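Side-chain contacts in lactate dehydrogenase (Eimeria maxima, PDB 6CT6), which probably catalyses the NADH-dependent interconversion of pyruvate and lactate, and is seen here with NADH and oxamate bound: residues I127-N132 with A139-A144; V81-G86 with G116-Y121. All blocks are in the same frame, centred on the assembly; numbering follows the deposited sequence.

Contact 1. Residues I127-N132 with A139-A144; sequences IINITN and AAVQEA. With NAI (1,4-dihydronicotinamide adenine dinucleotide), chain D.
Val141 of helix 134-145 meets strand 126-129 through both of its methyls, and these are the contacts between the two segments. With CG1 anti to the backbone N (chi1 177°), that methyl approaches Ile127, whose CG2 lies 4.4 Å from Val141 CG1. The other branch faces a polar neighbour: Val141 CG2 is 4.4 Å from Asn129 OD1, a distance of loose van der Waals approach. The shared surface is small, 82 Å² in all; Ile83 of strand 80-83 and Met111 of helix 104-121 also pack against Val141.

Polar interactions stay within 127-132 or pass to the cofactor. Asn129 ND2 donates to Thr131 O at 3.0 Å, in the carbonyl plane and on a lone pair, although that oxygen sits 20° out of the Asn129 amide plane. This bond holds the amide across the turn where the strand ends. Beyond it, Asn132 N gives a nearly straight bond (167°) to NAI O3D at 3.3 Å, while Asn132 ND2 reaches NAI O2D at 3.2 Å and also bonds oxamate. Ile130 CG2 adds apolar contact, 3.4 Å from NAI C2N.

Methyl packing thus seats helix on strand within the beta-alpha-beta unit 126-129, 134-145, 152-155 of the NAD-binding domain. The Asn129 bond spans the strand exit, consistent with a fixed backbone course leading to Asn132, which bonds both nicotinamide ribose and oxamate.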
ATOM      1  N   ILE B 127     -18.464  -1.842 -12.547  1.00 28.53           N
ATOM      2  CA  ILE B 127     -18.012  -2.942 -11.698  1.00 26.82           C
ATOM      3  C   ILE B 127     -16.738  -3.545 -12.274  1.00 27.01           C
ATOM      4  O   ILE B 127     -16.692  -3.912 -13.454  1.00 32.61           O
ATOM      5  CB  ILE B 127     -19.102  -4.019 -11.545  1.00 30.79           C
ATOM      6  CG1 ILE B 127     -20.356  -3.409 -10.921  1.00 30.69           C
ATOM      7  CG2 ILE B 127     -18.618  -5.172 -10.673  1.00 28.85           C
ATOM      8  CD1 ILE B 127     -21.515  -3.359 -11.868  1.00 37.25           C
ATOM      9  N   ILE B 128     -15.714  -3.659 -11.431  1.00 25.04           N
ATOM     10  CA  ILE B 128     -14.453  -4.312 -11.772  1.00 24.36           C
ATOM     11  C   ILE B 128     -14.270  -5.484 -10.815  1.00 28.55           C
ATOM     12  O   ILE B 128     -14.203  -5.285  -9.595  1.00 26.67           O
ATOM     13  CB  ILE B 128     -13.258  -3.350 -11.662  1.00 23.46           C
ATOM     14  CG1 ILE B 128     -13.437  -2.124 -12.563  1.00 25.73           C
ATOM     15  CG2 ILE B 128     -11.956  -4.085 -11.994  1.00 27.29           C
ATOM     16  CD1 ILE B 128     -12.514  -0.967 -12.193  1.00 28.61           C
ATOM     17  N   ASN B 129     -14.161  -6.695 -11.353  1.00 29.29           N
ATOM     18  CA  ASN B 129     -13.883  -7.861 -10.525  1.00 28.37           C
ATOM     19  C   ASN B 129     -12.409  -8.231 -10.596  1.00 28.30           C
ATOM     20  O   ASN B 129     -11.767  -8.082 -11.640  1.00 31.92           O
ATOM     21  CB  ASN B 129     -14.717  -9.075 -10.933  1.00 28.15           C
ATOM     22  CG  ASN B 129     -14.467 -10.266 -10.027  1.00 30.87           C
ATOM     23  OD1 ASN B 129     -14.801 -10.232  -8.844  1.00 30.87           O
ATOM     24  ND2 ASN B 129     -13.854 -11.316 -10.570  1.00 29.06           N
ATOM     25  N   ILE B 130     -11.887  -8.728  -9.478  1.00 26.72           N
ATOM     26  CA  ILE B 130     -10.509  -9.195  -9.400  1.00 23.39           C
ATOM     27  C   ILE B 130     -10.489 -10.653  -8.946  1.00 30.01           C
ATOM     28  O   ILE B 130      -9.585 -11.409  -9.313  1.00 28.92           O
ATOM     29  CB  ILE B 130      -9.679  -8.300  -8.458  1.00 24.64           C
ATOM     30  CG1 ILE B 130      -9.665  -6.854  -8.968  1.00 28.33           C
ATOM     31  CG2 ILE B 130      -8.250  -8.820  -8.344  1.00 29.91           C
ATOM     32  CD1 ILE B 130      -9.065  -5.855  -7.989  1.00 27.22           C
ATOM     33  N   THR B 131     -11.492 -11.066  -8.167  1.00 28.73           N
ATOM     34  CA  THR B 131     -11.485 -12.394  -7.553  1.00 33.64           C
ATOM     35  C   THR B 131     -11.309 -13.497  -8.596  1.00 32.56           C
ATOM     36  O   THR B 131     -11.982 -13.508  -9.632  1.00 29.27           O
ATOM     37  CB  THR B 131     -12.786 -12.612  -6.775  1.00 28.96           C
ATOM     38  OG1 THR B 131     -12.907 -11.620  -5.750  1.00 31.59           O
ATOM     39  CG2 THR B 131     -12.824 -14.002  -6.139  1.00 28.12           C
ATOM     40  N   ASN B 132     -10.408 -14.436  -8.305  1.00 32.85           N
ATOM     41  CA  ASN B 132     -10.118 -15.570  -9.193  1.00 36.23           C
ATOM     42  C   ASN B 132     -11.049 -16.768  -8.967  1.00 36.47           C
ATOM     43  O   ASN B 132     -11.623 -16.908  -7.886  1.00 35.60           O
ATOM     44  CB  ASN B 132      -8.673 -16.034  -9.000  1.00 43.39           C
ATOM     45  CG  ASN B 132      -7.685 -15.241  -9.828  1.00 44.06           C
ATOM     46  OD1 ASN B 132      -7.964 -14.875 -10.969  1.00 43.78           O
ATOM     47  ND2 ASN B 132      -6.517 -14.975  -9.253  1.00 47.95           N
ATOM     48  N   ALA B 139     -18.372 -13.318 -14.655  1.00 32.84           N
ATOM     49  CA  ALA B 139     -19.674 -13.705 -15.191  1.00 37.38           C
ATOM     50  C   ALA B 139     -20.669 -13.988 -14.072  1.00 32.89           C
ATOM     51  O   ALA B 139     -21.839 -13.597 -14.159  1.00 35.13           O
ATOM     52  CB  ALA B 139     -19.527 -14.926 -16.099  1.00 36.74           C
ATOM     53  N   ALA B 140     -20.226 -14.672 -13.014  1.00 34.53           N
ATOM     54  CA  ALA B 140     -21.115 -14.960 -11.893  1.00 33.21           C
ATOM     55  C   ALA B 140     -21.673 -13.676 -11.289  1.00 36.51           C
ATOM     56  O   ALA B 140     -22.869 -13.592 -10.984  1.00 33.48           O
ATOM     57  CB  ALA B 140     -20.372 -15.772 -10.834  1.00 32.76           C
ATOM     58  N   VAL B 141     -20.821 -12.665 -11.106  1.00 31.18           N
ATOM     59  CA  VAL B 141     -21.289 -11.376 -10.600  1.00 31.64           C
ATOM     60  C   VAL B 141     -22.316 -10.777 -11.552  1.00 31.00           C
ATOM     61  O   VAL B 141     -23.398 -10.345 -11.135  1.00 32.58           O
ATOM     62  CB  VAL B 141     -20.099 -10.422 -10.387  1.00 30.54           C
ATOM     63  CG1 VAL B 141     -20.584  -9.046  -9.935  1.00 31.48           C
ATOM     64  CG2 VAL B 141     -19.125 -11.001  -9.371  1.00 30.05           C
ATOM     65  N   GLN B 142     -21.991 -10.735 -12.846  1.00 33.23           N
ATOM     66  CA  GLN B 142     -22.882 -10.108 -13.819  1.00 33.28           C
ATOM     67  C   GLN B 142     -24.275 -10.719 -13.764  1.00 36.61           C
ATOM     68  O   GLN B 142     -25.281 -10.002 -13.696  1.00 33.58           O
ATOM     69  CB  GLN B 142     -22.295 -10.243 -15.228  1.00 33.74           C
ATOM     70  CG  GLN B 142     -23.022  -9.422 -16.295  1.00 39.52           C
ATOM     71  CD  GLN B 142     -24.372 -10.002 -16.675  1.00 40.48           C
ATOM     72  OE1 GLN B 142     -24.514 -11.211 -16.855  1.00 38.56           O
ATOM     73  NE2 GLN B 142     -25.377  -9.140 -16.781  1.00 39.98           N
ATOM     74  N   GLU B 143     -24.350 -12.051 -13.800  1.00 35.28           N
ATOM     75  CA  GLU B 143     -25.646 -12.718 -13.836  1.00 36.77           C
ATOM     76  C   GLU B 143     -26.464 -12.403 -12.592  1.00 34.04           C
ATOM     77  O   GLU B 143     -27.671 -12.146 -12.682  1.00 39.81           O
ATOM     78  CB  GLU B 143     -25.441 -14.223 -13.994  1.00 40.05           C
ATOM     79  CG  GLU B 143     -24.782 -14.591 -15.313  1.00 43.15           C
ATOM     80  CD  GLU B 143     -24.144 -15.966 -15.301  1.00 53.93           C
ATOM     81  OE1 GLU B 143     -24.229 -16.657 -14.264  1.00 50.78           O
ATOM     82  OE2 GLU B 143     -23.551 -16.354 -16.331  1.00 46.70           O
ATOM     83  N   ALA B 144     -25.822 -12.397 -11.421  1.00 35.43           N
ATOM     84  CA  ALA B 144     -26.542 -12.113 -10.184  1.00 34.61           C
ATOM     85  C   ALA B 144     -26.926 -10.643 -10.074  1.00 33.94           C
ATOM     86  O   ALA B 144     -27.960 -10.321  -9.479  1.00 36.53           O
ATOM     87  CB  ALA B 144     -25.696 -12.525  -8.980  1.00 39.27           C
TER
HETATM   88  PA  NAI D 401      -7.518 -11.509   0.861  1.00 35.50           P
HETATM   89  O1A NAI D 401      -7.878 -12.832   1.500  1.00 34.73           O
HETATM   90  O2A NAI D 401      -6.412 -10.669   1.456  1.00 28.53           O
HETATM   91  O5B NAI D 401      -8.856 -10.619   0.826  1.00 30.36           O
HETATM   92  C5B NAI D 401     -10.117 -11.206   0.517  1.00 34.87           C
HETATM   93  C4B NAI D 401     -11.153 -10.585   1.438  1.00 34.25           C
HETATM   94  O4B NAI D 401     -12.484 -10.862   0.998  1.00 33.56           O
HETATM   95  C3B NAI D 401     -11.046 -11.122   2.863  1.00 36.27           C
HETATM   96  O3B NAI D 401     -10.737 -10.047   3.753  1.00 32.50           O
HETATM   97  C2B NAI D 401     -12.411 -11.712   3.160  1.00 35.73           C
HETATM   98  O2B NAI D 401     -12.826 -11.506   4.511  1.00 33.01           O
HETATM   99  C1B NAI D 401     -13.274 -10.941   2.180  1.00 35.94           C
HETATM  100  N9A NAI D 401     -14.607 -11.524   1.912  1.00 36.71           N
HETATM  101  C8A NAI D 401     -15.007 -12.812   1.946  1.00 34.17           C
HETATM  102  N7A NAI D 401     -16.331 -12.896   1.636  1.00 33.74           N
HETATM  103  C5A NAI D 401     -16.781 -11.648   1.409  1.00 33.76           C
HETATM  104  C6A NAI D 401     -18.057 -11.005   1.039  1.00 35.39           C
HETATM  105  N6A NAI D 401     -19.173 -11.736   0.841  1.00 35.70           N
HETATM  106  N1A NAI D 401     -18.074  -9.659   0.903  1.00 38.38           N
HETATM  107  C2A NAI D 401     -16.975  -8.904   1.092  1.00 34.30           C
HETATM  108  N3A NAI D 401     -15.787  -9.425   1.430  1.00 33.84           N
HETATM  109  C4A NAI D 401     -15.637 -10.756   1.596  1.00 35.43           C
HETATM  110  O3  NAI D 401      -7.205 -11.775  -0.702  1.00 32.56           O
HETATM  111  PN  NAI D 401      -6.470 -10.738  -1.703  1.00 31.39           P
HETATM  112  O1N NAI D 401      -4.979 -10.954  -1.610  1.00 31.63           O
HETATM  113  O2N NAI D 401      -7.050  -9.358  -1.495  1.00 33.65           O
HETATM  114  O5D NAI D 401      -6.959 -11.307  -3.129  1.00 32.65           O
HETATM  115  C5D NAI D 401      -8.344 -11.266  -3.453  1.00 35.02           C
HETATM  116  C4D NAI D 401      -8.645 -11.996  -4.755  1.00 38.08           C
HETATM  117  O4D NAI D 401      -7.939 -11.409  -5.855  1.00 37.92           O
HETATM  118  C3D NAI D 401      -8.217 -13.454  -4.685  1.00 36.94           C
HETATM  119  O3D NAI D 401      -9.246 -14.264  -5.257  1.00 33.88           O
HETATM  120  C2D NAI D 401      -6.963 -13.506  -5.528  1.00 38.77           C
HETATM  121  O2D NAI D 401      -6.714 -14.795  -6.089  1.00 37.63           O
HETATM  122  C1D NAI D 401      -7.301 -12.464  -6.580  1.00 37.49           C
HETATM  123  N1N NAI D 401      -6.182 -11.961  -7.389  1.00 36.61           N
HETATM  124  C2N NAI D 401      -6.489 -11.669  -8.654  1.00 39.26           C
HETATM  125  C3N NAI D 401      -5.565 -11.174  -9.547  1.00 37.79           C
HETATM  126  C7N NAI D 401      -6.032 -10.895 -10.945  1.00 37.65           C
HETATM  127  O7N NAI D 401      -7.232 -10.866 -11.172  1.00 31.70           O
HETATM  128  N7N NAI D 401      -5.142 -10.704 -11.910  1.00 38.33           N
HETATM  129  C4N NAI D 401      -4.139 -10.925  -9.132  1.00 36.67           C
HETATM  130  C5N NAI D 401      -3.921 -11.280  -7.732  1.00 42.02           C
HETATM  131  C6N NAI D 401      -4.943 -11.770  -6.918  1.00 39.71           C

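Contact 2. Residues V81-G86 with G116-Y121; sequences VIITAG and GAIKKY. With NAI (1,4-dihydronicotinamide adenine dinucleotide), chain D.
Ile118 reaches from helix 104-121 to two side chains of strand 80-83, and its path can be traced outward atom by atom. CB leaves the helix toward the strand but has no atom of 81-86 within 4.5 Å. The chain then divides. CG2 takes the place anti to the backbone N and lies clear of 81-86, on the side of Ile127 in the next strand. CG1 continues toward the sheet with Val81 ahead of it, still beyond 4.5 Å. Only CD1 closes the distance: because chi2 is 163°, the side chain is nearly fully extended, and its last carbon lies 4.3 Å from Val81 CG1 and 4.2 Å from Ile83 CD1. Ile83 is extended in the same way, so the two isoleucines meet tip to tip. All three touching residues are buried, no hydrogen bond crosses between the segments, and the joint surface amounts to 91 Å².

Past the strand the chain turns to the cofactor. Thr84 O lies 3.3 Å from NAI C5D, Ala85 CB is 3.5 Å from NAI C4A and lies over the adenine, and Gly86 N makes a weak hydrogen bond of 3.4 Å to NAI O4B. Ala85 also packs on Ile110, so the same helix backs the loop.

A helix packed through aliphatic tips on a parallel strand, whose C-terminal end opens into a dinucleotide-binding loop, is characteristic of the Rossmann fold of lactate and malate dehydrogenases.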
ATOM      1  N   VAL B  81     -17.526  -0.125  -8.152  1.00 27.50           N
ATOM      2  CA  VAL B  81     -17.368  -1.236  -7.220  1.00 25.91           C
ATOM      3  C   VAL B  81     -16.208  -2.089  -7.720  1.00 26.02           C
ATOM      4  O   VAL B  81     -16.204  -2.515  -8.883  1.00 28.86           O
ATOM      5  CB  VAL B  81     -18.651  -2.079  -7.100  1.00 25.29           C
ATOM      6  CG1 VAL B  81     -18.451  -3.231  -6.118  1.00 29.86           C
ATOM      7  CG2 VAL B  81     -19.836  -1.221  -6.665  1.00 27.92           C
ATOM      8  N   ILE B  82     -15.225  -2.329  -6.854  1.00 24.83           N
ATOM      9  CA  ILE B  82     -14.094  -3.201  -7.165  1.00 24.12           C
ATOM     10  C   ILE B  82     -14.130  -4.373  -6.191  1.00 24.72           C
ATOM     11  O   ILE B  82     -14.079  -4.176  -4.970  1.00 26.43           O
ATOM     12  CB  ILE B  82     -12.748  -2.461  -7.092  1.00 20.30           C
ATOM     13  CG1 ILE B  82     -12.816  -1.130  -7.855  1.00 25.96           C
ATOM     14  CG2 ILE B  82     -11.654  -3.333  -7.688  1.00 24.51           C
ATOM     15  CD1 ILE B  82     -11.546  -0.286  -7.764  1.00 28.90           C
ATOM     16  N   ILE B  83     -14.200  -5.592  -6.729  1.00 27.51           N
ATOM     17  CA  ILE B  83     -14.492  -6.796  -5.952  1.00 27.05           C
ATOM     18  C   ILE B  83     -13.212  -7.601  -5.771  1.00 27.90           C
ATOM     19  O   ILE B  83     -12.597  -8.037  -6.753  1.00 27.49           O
ATOM     20  CB  ILE B  83     -15.567  -7.662  -6.627  1.00 27.42           C
ATOM     21  CG1 ILE B  83     -16.879  -6.895  -6.769  1.00 25.23           C
ATOM     22  CG2 ILE B  83     -15.807  -8.947  -5.826  1.00 25.86           C
ATOM     23  CD1 ILE B  83     -17.835  -7.511  -7.777  1.00 27.51           C
ATOM     24  N   THR B  84     -12.828  -7.820  -4.514  1.00 25.30           N
ATOM     25  CA  THR B  84     -11.798  -8.790  -4.169  1.00 25.03           C
ATOM     26  C   THR B  84     -12.306  -9.821  -3.164  1.00 26.20           C
ATOM     27  O   THR B  84     -11.501 -10.561  -2.586  1.00 25.58           O
ATOM     28  CB  THR B  84     -10.557  -8.079  -3.619  1.00 24.10           C
ATOM     29  OG1 THR B  84     -10.901  -7.320  -2.456  1.00 27.36           O
ATOM     30  CG2 THR B  84      -9.936  -7.161  -4.671  1.00 27.99           C
ATOM     31  N   ALA B  85     -13.618  -9.882  -2.946  1.00 24.59           N
ATOM     32  CA  ALA B  85     -14.191 -10.782  -1.953  1.00 28.58           C
ATOM     33  C   ALA B  85     -13.908 -12.240  -2.295  1.00 31.18           C
ATOM     34  O   ALA B  85     -13.888 -12.633  -3.465  1.00 27.92           O
ATOM     35  CB  ALA B  85     -15.701 -10.558  -1.859  1.00 31.26           C
ATOM     36  N   GLY B  86     -13.700 -13.045  -1.263  1.00 32.11           N
ATOM     37  CA  GLY B  86     -13.521 -14.471  -1.438  1.00 32.83           C
ATOM     38  C   GLY B  86     -12.798 -15.094  -0.269  1.00 38.17           C
ATOM     39  O   GLY B  86     -12.142 -14.423   0.531  1.00 33.85           O
ATOM     40  N   GLY B 116     -25.970  -9.781  -6.083  1.00 34.01           N
ATOM     41  CA  GLY B 116     -27.286  -9.407  -5.591  1.00 32.29           C
ATOM     42  C   GLY B 116     -27.268  -8.117  -4.793  1.00 31.15           C
ATOM     43  O   GLY B 116     -28.221  -7.337  -4.833  1.00 34.76           O
ATOM     44  N   ALA B 117     -26.188  -7.881  -4.044  1.00 32.43           N
ATOM     45  CA  ALA B 117     -26.054  -6.620  -3.324  1.00 33.17           C
ATOM     46  C   ALA B 117     -25.954  -5.448  -4.293  1.00 29.85           C
ATOM     47  O   ALA B 117     -26.586  -4.405  -4.092  1.00 33.19           O
ATOM     48  CB  ALA B 117     -24.831  -6.667  -2.409  1.00 30.66           C
ATOM     49  N   ILE B 118     -25.160  -5.604  -5.355  1.00 30.18           N
ATOM     50  CA  ILE B 118     -25.059  -4.570  -6.382  1.00 32.11           C
ATOM     51  C   ILE B 118     -26.429  -4.288  -6.987  1.00 35.38           C
ATOM     52  O   ILE B 118     -26.850  -3.131  -7.108  1.00 34.79           O
ATOM     53  CB  ILE B 118     -24.041  -4.993  -7.456  1.00 30.36           C
ATOM     54  CG1 ILE B 118     -22.626  -4.974  -6.874  1.00 30.10           C
ATOM     55  CG2 ILE B 118     -24.130  -4.089  -8.689  1.00 32.97           C
ATOM     56  CD1 ILE B 118     -21.621  -5.736  -7.703  1.00 31.10           C
ATOM     57  N   LYS B 119     -27.139  -5.344  -7.391  1.00 35.82           N
ATOM     58  CA  LYS B 119     -28.468  -5.167  -7.968  1.00 36.17           C
ATOM     59  C   LYS B 119     -29.358  -4.338  -7.053  1.00 37.83           C
ATOM     60  O   LYS B 119     -30.161  -3.524  -7.524  1.00 36.68           O
ATOM     61  CB  LYS B 119     -29.110  -6.530  -8.236  1.00 38.01           C
ATOM     62  CG  LYS B 119     -30.542  -6.459  -8.766  1.00 44.32           C
ATOM     63  CD  LYS B 119     -31.190  -7.832  -8.821  1.00 46.06           C
ATOM     64  CE  LYS B 119     -30.643  -8.661  -9.969  1.00 53.99           C
ATOM     65  NZ  LYS B 119     -31.256 -10.017 -10.026  1.00 67.28           N
ATOM     66  N   LYS B 120     -29.217  -4.522  -5.741  1.00 36.95           N
ATOM     67  CA  LYS B 120     -30.126  -3.887  -4.795  1.00 37.20           C
ATOM     68  C   LYS B 120     -29.715  -2.453  -4.477  1.00 38.24           C
ATOM     69  O   LYS B 120     -30.576  -1.569  -4.390  1.00 36.65           O
ATOM     70  CB  LYS B 120     -30.195  -4.710  -3.507  1.00 39.72           C
ATOM     71  CG  LYS B 120     -31.137  -4.132  -2.460  1.00 42.00           C
ATOM     72  CD  LYS B 120     -31.236  -5.022  -1.230  1.00 47.53           C
ATOM     73  CE  LYS B 120     -32.239  -4.469  -0.228  1.00 55.10           C
ATOM     74  NZ  LYS B 120     -32.340  -5.320   0.989  1.00 75.17           N
ATOM     75  N   TYR B 121     -28.418  -2.196  -4.306  1.00 34.72           N
ATOM     76  CA  TYR B 121     -27.961  -0.930  -3.747  1.00 31.20           C
ATOM     77  C   TYR B 121     -27.266  -0.010  -4.739  1.00 35.42           C
ATOM     78  O   TYR B 121     -27.282   1.204  -4.534  1.00 36.17           O
ATOM     79  CB  TYR B 121     -27.018  -1.187  -2.565  1.00 30.92           C
ATOM     80  CG  TYR B 121     -27.722  -1.802  -1.378  1.00 34.43           C
ATOM     81  CD1 TYR B 121     -28.696  -1.093  -0.688  1.00 34.82           C
ATOM     82  CD2 TYR B 121     -27.420  -3.089  -0.950  1.00 36.56           C
ATOM     83  CE1 TYR B 121     -29.351  -1.644   0.394  1.00 38.23           C
ATOM     84  CE2 TYR B 121     -28.070  -3.652   0.135  1.00 36.99           C
ATOM     85  CZ  TYR B 121     -29.036  -2.922   0.804  1.00 41.30           C
ATOM     86  OH  TYR B 121     -29.692  -3.467   1.885  1.00 42.39           O
TER
HETATM   87  PA  NAI D 401      -7.518 -11.509   0.861  1.00 35.50           P
HETATM   88  O1A NAI D 401      -7.878 -12.832   1.500  1.00 34.73           O
HETATM   89  O2A NAI D 401      -6.412 -10.669   1.456  1.00 28.53           O
HETATM   90  O5B NAI D 401      -8.856 -10.619   0.826  1.00 30.36           O
HETATM   91  C5B NAI D 401     -10.117 -11.206   0.517  1.00 34.87           C
HETATM   92  C4B NAI D 401     -11.153 -10.585   1.438  1.00 34.25           C
HETATM   93  O4B NAI D 401     -12.484 -10.862   0.998  1.00 33.56           O
HETATM   94  C3B NAI D 401     -11.046 -11.122   2.863  1.00 36.27           C
HETATM   95  O3B NAI D 401     -10.737 -10.047   3.753  1.00 32.50           O
HETATM   96  C2B NAI D 401     -12.411 -11.712   3.160  1.00 35.73           C
HETATM   97  O2B NAI D 401     -12.826 -11.506   4.511  1.00 33.01           O
HETATM   98  C1B NAI D 401     -13.274 -10.941   2.180  1.00 35.94           C
HETATM   99  N9A NAI D 401     -14.607 -11.524   1.912  1.00 36.71           N
HETATM  100  C8A NAI D 401     -15.007 -12.812   1.946  1.00 34.17           C
HETATM  101  N7A NAI D 401     -16.331 -12.896   1.636  1.00 33.74           N
HETATM  102  C5A NAI D 401     -16.781 -11.648   1.409  1.00 33.76           C
HETATM  103  C6A NAI D 401     -18.057 -11.005   1.039  1.00 35.39           C
HETATM  104  N6A NAI D 401     -19.173 -11.736   0.841  1.00 35.70           N
HETATM  105  N1A NAI D 401     -18.074  -9.659   0.903  1.00 38.38           N
HETATM  106  C2A NAI D 401     -16.975  -8.904   1.092  1.00 34.30           C
HETATM  107  N3A NAI D 401     -15.787  -9.425   1.430  1.00 33.84           N
HETATM  108  C4A NAI D 401     -15.637 -10.756   1.596  1.00 35.43           C
HETATM  109  O3  NAI D 401      -7.205 -11.775  -0.702  1.00 32.56           O
HETATM  110  PN  NAI D 401      -6.470 -10.738  -1.703  1.00 31.39           P
HETATM  111  O1N NAI D 401      -4.979 -10.954  -1.610  1.00 31.63           O
HETATM  112  O2N NAI D 401      -7.050  -9.358  -1.495  1.00 33.65           O
HETATM  113  O5D NAI D 401      -6.959 -11.307  -3.129  1.00 32.65           O
HETATM  114  C5D NAI D 401      -8.344 -11.266  -3.453  1.00 35.02           C
HETATM  115  C4D NAI D 401      -8.645 -11.996  -4.755  1.00 38.08           C
HETATM  116  O4D NAI D 401      -7.939 -11.409  -5.855  1.00 37.92           O
HETATM  117  C3D NAI D 401      -8.217 -13.454  -4.685  1.00 36.94           C
HETATM  118  O3D NAI D 401      -9.246 -14.264  -5.257  1.00 33.88           O
HETATM  119  C2D NAI D 401      -6.963 -13.506  -5.528  1.00 38.77           C
HETATM  120  O2D NAI D 401      -6.714 -14.795  -6.089  1.00 37.63           O
HETATM  121  C1D NAI D 401      -7.301 -12.464  -6.580  1.00 37.49           C
HETATM  122  N1N NAI D 401      -6.182 -11.961  -7.389  1.00 36.61           N
HETATM  123  C2N NAI D 401      -6.489 -11.669  -8.654  1.00 39.26           C
HETATM  124  C3N NAI D 401      -5.565 -11.174  -9.547  1.00 37.79           C
HETATM  125  C7N NAI D 401      -6.032 -10.895 -10.945  1.00 37.65           C
HETATM  126  O7N NAI D 401      -7.232 -10.866 -11.172  1.00 31.70           O
HETATM  127  N7N NAI D 401      -5.142 -10.704 -11.910  1.00 38.33           N
HETATM  128  C4N NAI D 401      -4.139 -10.925  -9.132  1.00 36.67           C
HETATM  129  C5N NAI D 401      -3.921 -11.280  -7.732  1.00 42.02           C
HETATM  130  C6N NAI D 401      -4.943 -11.770  -6.918  1.00 39.71           C

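How the contacts relate
The centres of contacts 1 and 2 lie 8 Å apart, within the NAD-binding domain. Along the chain they come in series: strand 80-83 and helix 104-121 form contact 2, then strand 126-129 and helix 134-145 form contact 1. Their strands are parallel neighbours in the sheet, joined by the Ile128 N to Val81 O hydrogen bond of 2.8 Å. Beyond the strand ends, Thr131 OG1 lies 2.7 Å from Ala85 O, a probable hydrogen bond tying the two cofactor loops together. Both loops meet one NADH molecule: 81-86 runs from the nicotinamide ribose (Thr84) to the adenosine (Ala85, Gly86), and 127-132 meets the nicotinamide and its ribose, beside oxamate.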